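Local coordinates for double-stranded RNA-binding protein 1 (Arabidopsis thaliana, PDB 3ADJ) that binds double-stranded RNA and assists DICER-LIKE 1 in accurate microRNA precursor processing, seen here through its second double-stranded RNA-binding domain, at residues I21-Q27 with T39-I44; K48-A52 with S63-A68. One frame throughout, in Å; residues are numbered along the deposited sequence.

Interaction 1: I21-Q27 with T39-I44; sequences IPLYQCQ and TCTVEI
The phenol ring of Y24 lies beside V42 on the face of the sheet that also carries C26 and C40. The methyl CG2 of V42 comes in obliquely near Y24 CD2 and CE2, 3.2 Å from CD2, and the two side chains run next to each other in the same direction. With CG anti to the carbonyl carbon and beside the backbone N (chi1 -65°), the Y24 ring is set alongside V42. L10 and K7 of helix 4-15 also touch this side chain. Among the other flat groups, the E43 carboxylate lies near L23 CD1, the two side chains being side by side and pointing the same way. The amides of Q25 and Q27 are joined only loosely, by a weak hydrogen bond from Q27 NE2 to Q25 OE1 (2.9 Å).

These side chains ride on the first two strands of a double-stranded RNA-binding domain, an antiparallel hairpin whose short segment axes lie 160° apart. L23 with E43, Q25 with T41 and Q27 with T39 are hydrogen-bonded pairs, each making two backbone bonds; Q25 N to T41 O, at 2.8 Å, is one of them. Y24 with V42 and C26 with C40 are non-hydrogen-bonded pairs.

Within the C26 and C40 pair the sulfurs approach each other, SG to SG 3.3 Å, well beyond the length of a disulfide. K57 of helix 57-73 touches both cysteines. Just before strand 23-27, P22 and I44 cross obliquely, with P22 CB 3.5 Å from I44 CG1, and L10 touches both residues. On the other face, T41 CB sits 4.0 Å from Q25 CB, and K48 of the third strand reaches both T41 and E43.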
loop_
_atom_site.group_PDB
_atom_site.type_symbol
_atom_site.label_atom_id
_atom_site.label_comp_id
_atom_site.label_asym_id
_atom_site.label_seq_id
_atom_site.Cartn_x
_atom_site.Cartn_y
_atom_site.Cartn_z
ATOM N N ILE A 21 12.600 2.298 -4.891
ATOM C CA ILE A 21 12.062 1.992 -3.568
ATOM C C ILE A 21 10.624 2.487 -3.411
ATOM O O ILE A 21 10.286 3.587 -3.866
ATOM C CB ILE A 21 12.981 2.538 -2.418
ATOM C CG1 ILE A 21 13.819 1.385 -1.837
ATOM C CG2 ILE A 21 12.149 3.133 -1.267
ATOM C CD1 ILE A 21 14.832 1.825 -0.804
ATOM N N PRO A 22 9.771 1.661 -2.771
ATOM C CA PRO A 22 8.371 1.972 -2.570
ATOM C C PRO A 22 8.142 3.055 -1.519
ATOM O O PRO A 22 8.678 2.978 -0.433
ATOM C CB PRO A 22 7.790 0.639 -2.107
ATOM C CG PRO A 22 8.857 -0.377 -2.384
ATOM C CD PRO A 22 10.103 0.342 -2.214
ATOM N N LEU A 23 7.355 4.062 -1.866
ATOM C CA LEU A 23 6.990 5.119 -0.946
ATOM C C LEU A 23 5.574 4.842 -0.479
ATOM O O LEU A 23 4.691 4.622 -1.291
ATOM C CB LEU A 23 7.049 6.486 -1.638
ATOM C CG LEU A 23 8.263 6.904 -2.481
ATOM C CD1 LEU A 23 7.887 8.079 -3.357
ATOM C CD2 LEU A 23 9.520 7.225 -1.660
ATOM N N TYR A 24 5.371 4.838 0.834
ATOM C CA TYR A 24 4.077 4.523 1.434
ATOM C C TYR A 24 3.395 5.822 1.822
ATOM O O TYR A 24 4.000 6.714 2.379
ATOM C CB TYR A 24 4.239 3.585 2.658
ATOM C CG TYR A 24 4.776 2.220 2.299
ATOM C CD1 TYR A 24 6.115 2.032 1.998
ATOM C CD2 TYR A 24 3.929 1.112 2.230
ATOM C CE1 TYR A 24 6.603 0.788 1.654
ATOM C CE2 TYR A 24 4.404 -0.156 1.876
ATOM C CZ TYR A 24 5.741 -0.300 1.591
ATOM O OH TYR A 24 6.228 -1.529 1.244
ATOM N N GLN A 25 2.124 5.934 1.513
ATOM C CA GLN A 25 1.403 7.109 1.917
ATOM C C GLN A 25 0.175 6.683 2.693
ATOM O O GLN A 25 -0.208 5.530 2.638
ATOM C CB GLN A 25 1.011 7.928 0.703
ATOM C CG GLN A 25 0.854 9.386 1.014
ATOM C CD GLN A 25 -0.122 10.046 0.111
ATOM O OE1 GLN A 25 -1.289 9.654 0.053
ATOM N NE2 GLN A 25 0.337 11.068 -0.603
ATOM N N CYS A 26 -0.424 7.621 3.423
ATOM C CA CYS A 26 -1.597 7.351 4.244
ATOM C C CYS A 26 -2.643 8.455 4.122
ATOM O O CYS A 26 -2.301 9.625 3.992
ATOM C CB CYS A 26 -1.185 7.189 5.702
ATOM S SG CYS A 26 -2.114 5.927 6.535
ATOM N N GLN A 27 -3.917 8.068 4.156
ATOM C CA GLN A 27 -5.023 9.026 4.114
ATOM C C GLN A 27 -6.144 8.699 5.077
ATOM O O GLN A 27 -6.201 7.625 5.641
ATOM C CB GLN A 27 -5.606 9.111 2.721
ATOM C CG GLN A 27 -4.905 10.066 1.809
ATOM C CD GLN A 27 -5.052 9.607 0.405
ATOM O OE1 GLN A 27 -6.073 9.864 -0.227
ATOM N NE2 GLN A 27 -4.060 8.864 -0.086
ATOM N N THR A 39 -7.083 4.979 4.240
ATOM C CA THR A 39 -6.695 4.380 2.972
ATOM C C THR A 39 -5.188 4.578 2.835
ATOM O O THR A 39 -4.688 5.693 3.055
ATOM C CB THR A 39 -7.407 5.059 1.795
ATOM O OG1 THR A 39 -8.819 5.054 2.017
ATOM C CG2 THR A 39 -7.140 4.347 0.517
ATOM N N CYS A 40 -4.458 3.517 2.501
ATOM C CA CYS A 40 -3.004 3.588 2.424
ATOM C C CYS A 40 -2.582 3.392 1.010
ATOM O O CYS A 40 -3.281 2.751 0.240
ATOM C CB CYS A 40 -2.327 2.523 3.291
ATOM S SG CYS A 40 -2.234 2.929 5.057
ATOM N N THR A 41 -1.412 3.913 0.665
ATOM C CA THR A 41 -0.937 3.874 -0.710
ATOM C C THR A 41 0.519 3.440 -0.831
ATOM O O THR A 41 1.343 3.730 0.044
ATOM C CB THR A 41 -1.151 5.217 -1.341
ATOM O OG1 THR A 41 -2.540 5.333 -1.665
ATOM C CG2 THR A 41 -0.331 5.367 -2.588
ATOM N N VAL A 42 0.817 2.722 -1.908
ATOM C CA VAL A 42 2.168 2.286 -2.216
ATOM C C VAL A 42 2.533 2.680 -3.649
ATOM O O VAL A 42 1.885 2.282 -4.605
ATOM C CB VAL A 42 2.319 0.765 -1.949
ATOM C CG1 VAL A 42 3.585 0.175 -2.553
ATOM C CG2 VAL A 42 2.319 0.529 -0.484
ATOM N N GLU A 43 3.576 3.487 -3.780
ATOM C CA GLU A 43 4.015 3.959 -5.075
ATOM C C GLU A 43 5.317 3.266 -5.403
ATOM O O GLU A 43 6.280 3.380 -4.665
ATOM C CB GLU A 43 4.185 5.483 -5.045
ATOM C CG GLU A 43 4.480 6.134 -6.377
ATOM C CD GLU A 43 4.766 7.631 -6.271
ATOM O OE1 GLU A 43 5.272 8.078 -5.214
ATOM O OE2 GLU A 43 4.502 8.368 -7.249
ATOM N N ILE A 44 5.318 2.506 -6.489
ATOM C CA ILE A 44 6.517 1.891 -7.035
ATOM C C ILE A 44 6.451 2.058 -8.547
ATOM O O ILE A 44 5.454 1.665 -9.181
ATOM C CB ILE A 44 6.581 0.378 -6.741
ATOM C CG1 ILE A 44 6.322 0.082 -5.268
ATOM C CG2 ILE A 44 7.923 -0.193 -7.150
ATOM C CD1 ILE A 44 5.681 -1.260 -5.019
#

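Interaction 2: K48-A52 with S63-A68; sequences KYTGA and SAGRTA
A52 N donates to the hydroxyl of S63, 3.0 Å to OG and close to straight at 168°, the one hydrogen bond that ties 48-52 to the helical segment 63-68. The same OG also lies against the A52 methyl. At the opposite end of the contact the ring of Y49 rests on A68: the CA of A68 stands over one ring face, 4.2 Å from the centroid and displaced toward the rim, in a CH-pi contact, while A68 CB packs 4.0 Å from Y49 CD1. Between these two ends G51, without a side chain, brings its backbone right up to the helix, and A64 CB lies 3.7 Å from G51 N.

The next layer out holds these groups in place. S63 swings OG to the side opposite its own backbone N (chi1 177°), which carries the hydroxyl out from the helix to A52. Its carbonyl is gripped twice from one turn on, by T67 N and by T67 OG1, the latter at 2.8 Å and from above the carbonyl plane. That bond turns the T67 hydroxyl back onto its own helix; toward T50 O it makes only a looser approach of 3.6 Å. On the sheet side, backbone bonds of Y49 with V42 and of G51 with C40 fix the edge strand against strand 36-44.

Strand 48-50 crosses helix 63-68 at 126° between segment axes, with 6.9 Å at closest approach. A tyrosine, a glycine and small helical residues line this junction, where the C-terminal helix packs on the three-stranded antiparallel sheet in the alpha-beta-beta-beta-alpha fold of double-stranded RNA-binding domains.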
loop_
_atom_site.group_PDB
_atom_site.type_symbol
_atom_site.label_atom_id
_atom_site.label_comp_id
_atom_site.label_asym_id
_atom_site.label_seq_id
_atom_site.Cartn_x
_atom_site.Cartn_y
_atom_site.Cartn_z
ATOM N N LYS A 48 0.894 4.486 -8.320
ATOM C CA LYS A 48 0.424 4.352 -6.950
ATOM C C LYS A 48 -0.607 3.251 -6.909
ATOM O O LYS A 48 -1.580 3.303 -7.662
ATOM C CB LYS A 48 -0.229 5.645 -6.449
ATOM C CG LYS A 48 0.541 6.931 -6.673
ATOM C CD LYS A 48 -0.058 7.985 -5.722
ATOM C CE LYS A 48 0.256 9.432 -6.172
ATOM N NZ LYS A 48 -0.548 10.457 -5.407
ATOM N N TYR A 49 -0.402 2.266 -6.011
ATOM C CA TYR A 49 -1.370 1.197 -5.808
ATOM C C TYR A 49 -2.186 1.475 -4.560
ATOM O O TYR A 49 -1.593 1.759 -3.554
ATOM C CB TYR A 49 -0.613 -0.095 -5.625
ATOM C CG TYR A 49 0.353 -0.389 -6.747
ATOM C CD1 TYR A 49 1.672 0.019 -6.661
ATOM C CD2 TYR A 49 -0.061 -1.074 -7.871
ATOM C CE1 TYR A 49 2.540 -0.247 -7.657
ATOM C CE2 TYR A 49 0.809 -1.350 -8.883
ATOM C CZ TYR A 49 2.110 -0.943 -8.783
ATOM O OH TYR A 49 2.975 -1.227 -9.808
ATOM N N THR A 50 -3.517 1.392 -4.591
ATOM C CA THR A 50 -4.304 1.846 -3.440
ATOM C C THR A 50 -5.032 0.732 -2.710
ATOM O O THR A 50 -5.779 -0.041 -3.305
ATOM C CB THR A 50 -5.293 2.971 -3.822
ATOM O OG1 THR A 50 -4.559 4.068 -4.403
ATOM C CG2 THR A 50 -6.063 3.478 -2.597
ATOM N N GLY A 51 -4.822 0.674 -1.399
ATOM C CA GLY A 51 -5.496 -0.315 -0.573
ATOM C C GLY A 51 -6.958 -0.012 -0.353
ATOM O O GLY A 51 -7.402 1.124 -0.505
ATOM N N ALA A 52 -7.697 -1.047 0.016
ATOM C CA ALA A 52 -9.073 -0.939 0.440
ATOM C C ALA A 52 -9.158 -0.054 1.663
ATOM O O ALA A 52 -8.198 0.104 2.375
ATOM C CB ALA A 52 -9.581 -2.320 0.777
ATOM N N SER A 63 -3.498 -4.447 2.653
ATOM C CA SER A 63 -4.317 -4.438 1.441
ATOM C C SER A 63 -3.597 -3.689 0.350
ATOM O O SER A 63 -3.501 -4.179 -0.778
ATOM C CB SER A 63 -5.673 -3.779 1.647
ATOM O OG SER A 63 -6.367 -3.743 0.398
ATOM N N ALA A 64 -3.089 -2.509 0.697
ATOM C CA ALA A 64 -2.362 -1.667 -0.235
ATOM C C ALA A 64 -1.231 -2.424 -0.879
ATOM O O ALA A 64 -1.112 -2.426 -2.088
ATOM C CB ALA A 64 -1.847 -0.455 0.462
ATOM N N GLY A 65 -0.417 -3.080 -0.060
ATOM C CA GLY A 65 0.621 -3.987 -0.538
ATOM C C GLY A 65 0.080 -5.173 -1.329
ATOM O O GLY A 65 0.579 -5.480 -2.405
ATOM N N ARG A 66 -0.951 -5.838 -0.819
ATOM C CA ARG A 66 -1.549 -6.931 -1.576
ATOM C C ARG A 66 -1.966 -6.474 -2.947
ATOM O O ARG A 66 -1.996 -7.272 -3.865
ATOM C CB ARG A 66 -2.777 -7.499 -0.891
ATOM C CG ARG A 66 -2.511 -8.694 -0.023
ATOM C CD ARG A 66 -3.826 -9.353 0.352
ATOM N NE ARG A 66 -3.934 -9.450 1.826
ATOM C CZ ARG A 66 -4.548 -10.451 2.466
ATOM N NH1 ARG A 66 -5.115 -11.467 1.766
ATOM N NH2 ARG A 66 -4.576 -10.437 3.810
ATOM N N THR A 67 -2.307 -5.198 -3.088
ATOM C CA THR A 67 -2.637 -4.669 -4.400
ATOM C C THR A 67 -1.354 -4.606 -5.200
ATOM O O THR A 67 -1.305 -5.095 -6.347
ATOM C CB THR A 67 -3.284 -3.298 -4.325
ATOM O OG1 THR A 67 -4.320 -3.318 -3.337
ATOM C CG2 THR A 67 -3.897 -2.946 -5.645
ATOM N N ALA A 68 -0.308 -4.055 -4.580
ATOM C CA ALA A 68 0.989 -3.933 -5.230
ATOM C C ALA A 68 1.569 -5.251 -5.740
ATOM O O ALA A 68 2.011 -5.303 -6.866
ATOM C CB ALA A 68 1.945 -3.274 -4.340
#

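In the fold
Both interactions lie within one double-stranded RNA-binding domain, their centres about 8 Å apart and each within about 5 Å of the centre of the chain. They follow in series: interaction 1 pairs strands 23-30 and 36-44 before interaction 2 joins strand 47-50 to helix 57-73. Strand 36-44, central in the sheet, links them, since it also pairs with strand 47-50, and T39 CG2 packs 3.4 Å from T50 CG2. Helix 57-73 also reaches back to C40 through A64, so sheet and C-terminal helix form one compact unit, consistent with the RNA-binding scaffold of this domain family.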